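Local coordinates for protein HPV18 E7 (Human papillomavirus type 18, PDB 6IWD) that probably drives quiescent host cells from G1 into S phase so that the virus can use their DNA replication machinery, and whose zinc-binding C-terminal domain this is, at residues P6-M11 / E23-S28. Numbering follows the deposited sequence.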
ATOM      1  N   PRO B   6      -8.456  12.826  -7.863  1.00 50.37           N
ATOM      2  CA  PRO B   6      -7.857  12.928  -6.525  1.00 39.55           C
ATOM      3  C   PRO B   6      -8.459  14.060  -5.698  1.00 41.74           C
ATOM      4  O   PRO B   6      -8.828  15.117  -6.219  1.00 42.61           O
ATOM      5  CB  PRO B   6      -6.377  13.182  -6.827  1.00 36.35           C
ATOM      6  CG  PRO B   6      -6.144  12.472  -8.107  1.00 43.96           C
ATOM      7  CD  PRO B   6      -7.434  12.586  -8.900  1.00 47.69           C
ATOM      8  N   GLN B   7      -8.564  13.823  -4.395  1.00 33.61           N
ATOM      9  CA  GLN B   7      -9.045  14.816  -3.449  1.00 34.24           C
ATOM     10  C   GLN B   7      -7.974  15.092  -2.404  1.00 32.61           C
ATOM     11  O   GLN B   7      -7.028  14.318  -2.230  1.00 27.44           O
ATOM     12  CB  GLN B   7     -10.345  14.358  -2.771  1.00 35.26           C
ATOM     13  CG  GLN B   7     -11.559  14.327  -3.702  1.00 42.38           C
ATOM     14  CD  GLN B   7     -12.043  15.721  -4.099  1.00 45.83           C
ATOM     15  OE1 GLN B   7     -11.302  16.513  -4.684  1.00 48.35           O
ATOM     16  NE2 GLN B   7     -13.299  16.019  -3.784  1.00 51.34           N
ATOM     17  N   ARG B   8      -8.120  16.219  -1.716  1.00 27.62           N
ATOM     18  CA  ARG B   8      -7.194  16.581  -0.655  1.00 29.58           C
ATOM     19  C   ARG B   8      -7.641  15.938   0.652  1.00 31.11           C
ATOM     20  O   ARG B   8      -8.825  15.996   1.003  1.00 24.25           O
ATOM     21  CB  ARG B   8      -7.104  18.097  -0.497  1.00 31.31           C
ATOM     22  CG  ARG B   8      -6.449  18.518   0.803  1.00 34.12           C
ATOM     23  CD  ARG B   8      -5.620  19.765   0.651  1.00 38.74           C
ATOM     24  NE  ARG B   8      -5.341  20.083  -0.748  1.00 36.59           N
ATOM     25  CZ  ARG B   8      -4.627  21.137  -1.125  1.00 41.06           C
ATOM     26  NH1 ARG B   8      -4.125  21.949  -0.202  1.00 43.32           N
ATOM     27  NH2 ARG B   8      -4.410  21.379  -2.414  1.00 43.71           N
ATOM     28  N   HIS B   9      -6.694  15.316   1.357  1.00 25.76           N
ATOM     29  CA  HIS B   9      -6.948  14.691   2.647  1.00 26.20           C
ATOM     30  C   HIS B   9      -5.840  15.072   3.614  1.00 31.93           C
ATOM     31  O   HIS B   9      -4.697  15.299   3.208  1.00 25.34           O
ATOM     32  CB  HIS B   9      -7.021  13.164   2.536  1.00 31.01           C
ATOM     33  CG  HIS B   9      -7.845  12.682   1.387  1.00 29.31           C
ATOM     34  ND1 HIS B   9      -9.218  12.583   1.448  1.00 33.37           N
ATOM     35  CD2 HIS B   9      -7.490  12.267   0.146  1.00 32.84           C
ATOM     36  CE1 HIS B   9      -9.675  12.136   0.291  1.00 31.95           C
ATOM     37  NE2 HIS B   9      -8.649  11.936  -0.515  1.00 34.10           N
ATOM     38  N   THR B  10      -6.175  15.142   4.898  1.00 25.76           N
ATOM     39  CA  THR B  10      -5.179  15.397   5.929  1.00 28.32           C
ATOM     40  C   THR B  10      -5.035  14.163   6.809  1.00 27.88           C
ATOM     41  O   THR B  10      -6.035  13.602   7.266  1.00 30.06           O
ATOM     42  CB  THR B  10      -5.539  16.615   6.783  1.00 32.67           C
ATOM     43  OG1 THR B  10      -5.639  17.767   5.941  1.00 34.67           O
ATOM     44  CG2 THR B  10      -4.448  16.873   7.826  1.00 34.44           C
ATOM     45  N   MET B  11      -3.795  13.741   7.029  1.00 24.82           N
ATOM     46  CA  MET B  11      -3.477  12.623   7.908  1.00 23.38           C
ATOM     47  C   MET B  11      -2.791  13.162   9.156  1.00 27.49           C
ATOM     48  O   MET B  11      -1.712  13.755   9.064  1.00 27.14           O
ATOM     49  CB  MET B  11      -2.570  11.613   7.210  1.00 28.68           C
ATOM     50  CG  MET B  11      -3.190  10.925   6.012  1.00 31.24           C
ATOM     51  SD  MET B  11      -4.290   9.579   6.490  1.00 33.25           S
ATOM     52  CE  MET B  11      -3.198   8.601   7.521  1.00 26.73           C
ATOM     53  N   GLU B  23       1.119  16.635  10.876  1.00 25.56           N
ATOM     54  CA  GLU B  23       0.026  16.855   9.939  1.00 30.62           C
ATOM     55  C   GLU B  23       0.570  16.651   8.527  1.00 29.69           C
ATOM     56  O   GLU B  23       1.405  17.431   8.062  1.00 32.92           O
ATOM     57  CB  GLU B  23      -0.547  18.256  10.120  1.00 35.56           C
ATOM     58  CG  GLU B  23      -2.061  18.332  10.127  1.00 46.33           C
ATOM     59  CD  GLU B  23      -2.574  19.597  10.803  1.00 53.68           C
ATOM     60  OE1 GLU B  23      -2.213  19.840  11.981  1.00 51.32           O
ATOM     61  OE2 GLU B  23      -3.327  20.354  10.148  1.00 58.24           O
ATOM     62  N   LEU B  24       0.112  15.598   7.855  1.00 25.78           N
ATOM     63  CA  LEU B  24       0.464  15.332   6.464  1.00 26.72           C
ATOM     64  C   LEU B  24      -0.736  15.643   5.586  1.00 26.08           C
ATOM     65  O   LEU B  24      -1.856  15.214   5.883  1.00 27.35           O
ATOM     66  CB  LEU B  24       0.887  13.878   6.258  1.00 23.01           C
ATOM     67  CG  LEU B  24       2.020  13.344   7.118  1.00 24.94           C
ATOM     68  CD1 LEU B  24       2.159  11.862   6.885  1.00 22.86           C
ATOM     69  CD2 LEU B  24       3.309  14.073   6.782  1.00 25.11           C
ATOM     70  N   VAL B  25      -0.505  16.394   4.518  1.00 23.25           N
ATOM     71  CA  VAL B  25      -1.555  16.781   3.587  1.00 20.72           C
ATOM     72  C   VAL B  25      -1.237  16.139   2.246  1.00 24.74           C
ATOM     73  O   VAL B  25      -0.166  16.381   1.673  1.00 26.10           O
ATOM     74  CB  VAL B  25      -1.672  18.307   3.474  1.00 29.03           C
ATOM     75  CG1 VAL B  25      -2.762  18.686   2.483  1.00 29.37           C
ATOM     76  CG2 VAL B  25      -1.946  18.905   4.854  1.00 31.68           C
ATOM     77  N   VAL B  26      -2.146  15.302   1.762  1.00 20.51           N
ATOM     78  CA  VAL B  26      -1.947  14.593   0.509  1.00 22.54           C
ATOM     79  C   VAL B  26      -3.106  14.886  -0.438  1.00 25.56           C
ATOM     80  O   VAL B  26      -4.188  15.321  -0.035  1.00 24.51           O
ATOM     81  CB  VAL B  26      -1.802  13.067   0.725  1.00 23.22           C
ATOM     82  CG1 VAL B  26      -0.535  12.762   1.513  1.00 22.64           C
ATOM     83  CG2 VAL B  26      -3.022  12.506   1.443  1.00 25.08           C
ATOM     84  N   GLU B  27      -2.862  14.633  -1.717  1.00 19.84           N
ATOM     85  CA  GLU B  27      -3.919  14.508  -2.710  1.00 22.95           C
ATOM     86  C   GLU B  27      -3.783  13.132  -3.334  1.00 26.84           C
ATOM     87  O   GLU B  27      -2.670  12.720  -3.686  1.00 22.24           O
ATOM     88  CB  GLU B  27      -3.836  15.602  -3.774  1.00 28.43           C
ATOM     89  CG  GLU B  27      -4.019  16.983  -3.200  1.00 33.60           C
ATOM     90  CD  GLU B  27      -4.311  18.023  -4.262  1.00 41.55           C
ATOM     91  OE1 GLU B  27      -4.105  17.726  -5.462  1.00 43.63           O
ATOM     92  OE2 GLU B  27      -4.753  19.135  -3.896  1.00 42.34           O
ATOM     93  N   SER B  28      -4.894  12.410  -3.434  1.00 20.88           N
ATOM     94  CA  SER B  28      -4.832  11.037  -3.926  1.00 21.96           C
ATOM     95  C   SER B  28      -6.241  10.543  -4.211  1.00 23.01           C
ATOM     96  O   SER B  28      -7.233  11.159  -3.809  1.00 23.88           O
ATOM     97  CB  SER B  28      -4.144  10.110  -2.917  1.00 23.75           C
ATOM     98  OG  SER B  28      -5.000   9.880  -1.814  1.00 24.05           O
TER
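Arg8 and Glu27 face each other as a non-hydrogen-bonded pair in the antiparallel beta hairpin of the E7 zinc-binding domain, where strands 7-14 and 21-28 lie side by side. Three hydrogen-bonded pairs, Gln7 with Ser28, His9 with Val26 and Met11 with Leu24, each contribute two backbone bonds; the N of Leu24 meets the O of Met11 at 2.9 Å, almost straight.

The side chains alternate between two faces. Gln7, His9, Met11, Leu24, Val26 and Ser28 share one, and helix 30-41 covers part of it: Met11 reaches Phe36 and Phe40, while His9 and Ser28 touch Leu33. Apolar chains suit the buried Met11 and Leu24, whose CB atoms lie 4.2 Å apart, and Val26, packed on Phe46 of the second subunit. His9 is set with CG beside its own backbone N (chi1 -45°), and its ring comes edge-on to the carbonyl O of Ser28, 3.7 Å from NE2, a contact only.

Arg8, Thr10, Val25 and Glu27 occupy the face that carries the charged pair. Beta-branched Thr10 and Val25 suit an extended strand, and the CG2 methyl of Thr10 lies 3.6 Å from CG of Glu23. With CG anti to the backbone N (chi1 165°), Arg8 brings CD 3.6 Å from CG1 of Val25; the bend at chi3 turns the guanidinium to Glu27. The two oxygens of Glu27 serve different partners: OE1 bridges to Lys17 of the second subunit, whose strand continues the sheet beyond Val26 and Glu27. NH2 of Arg8 forms a salt bridge with OE2 of Glu27 at 2.7 Å, approaching that oxygen from its anti side and somewhat out of the carboxylate plane, while NE of Arg8 adds a weak bond to the same OE2 at 3.3 Å.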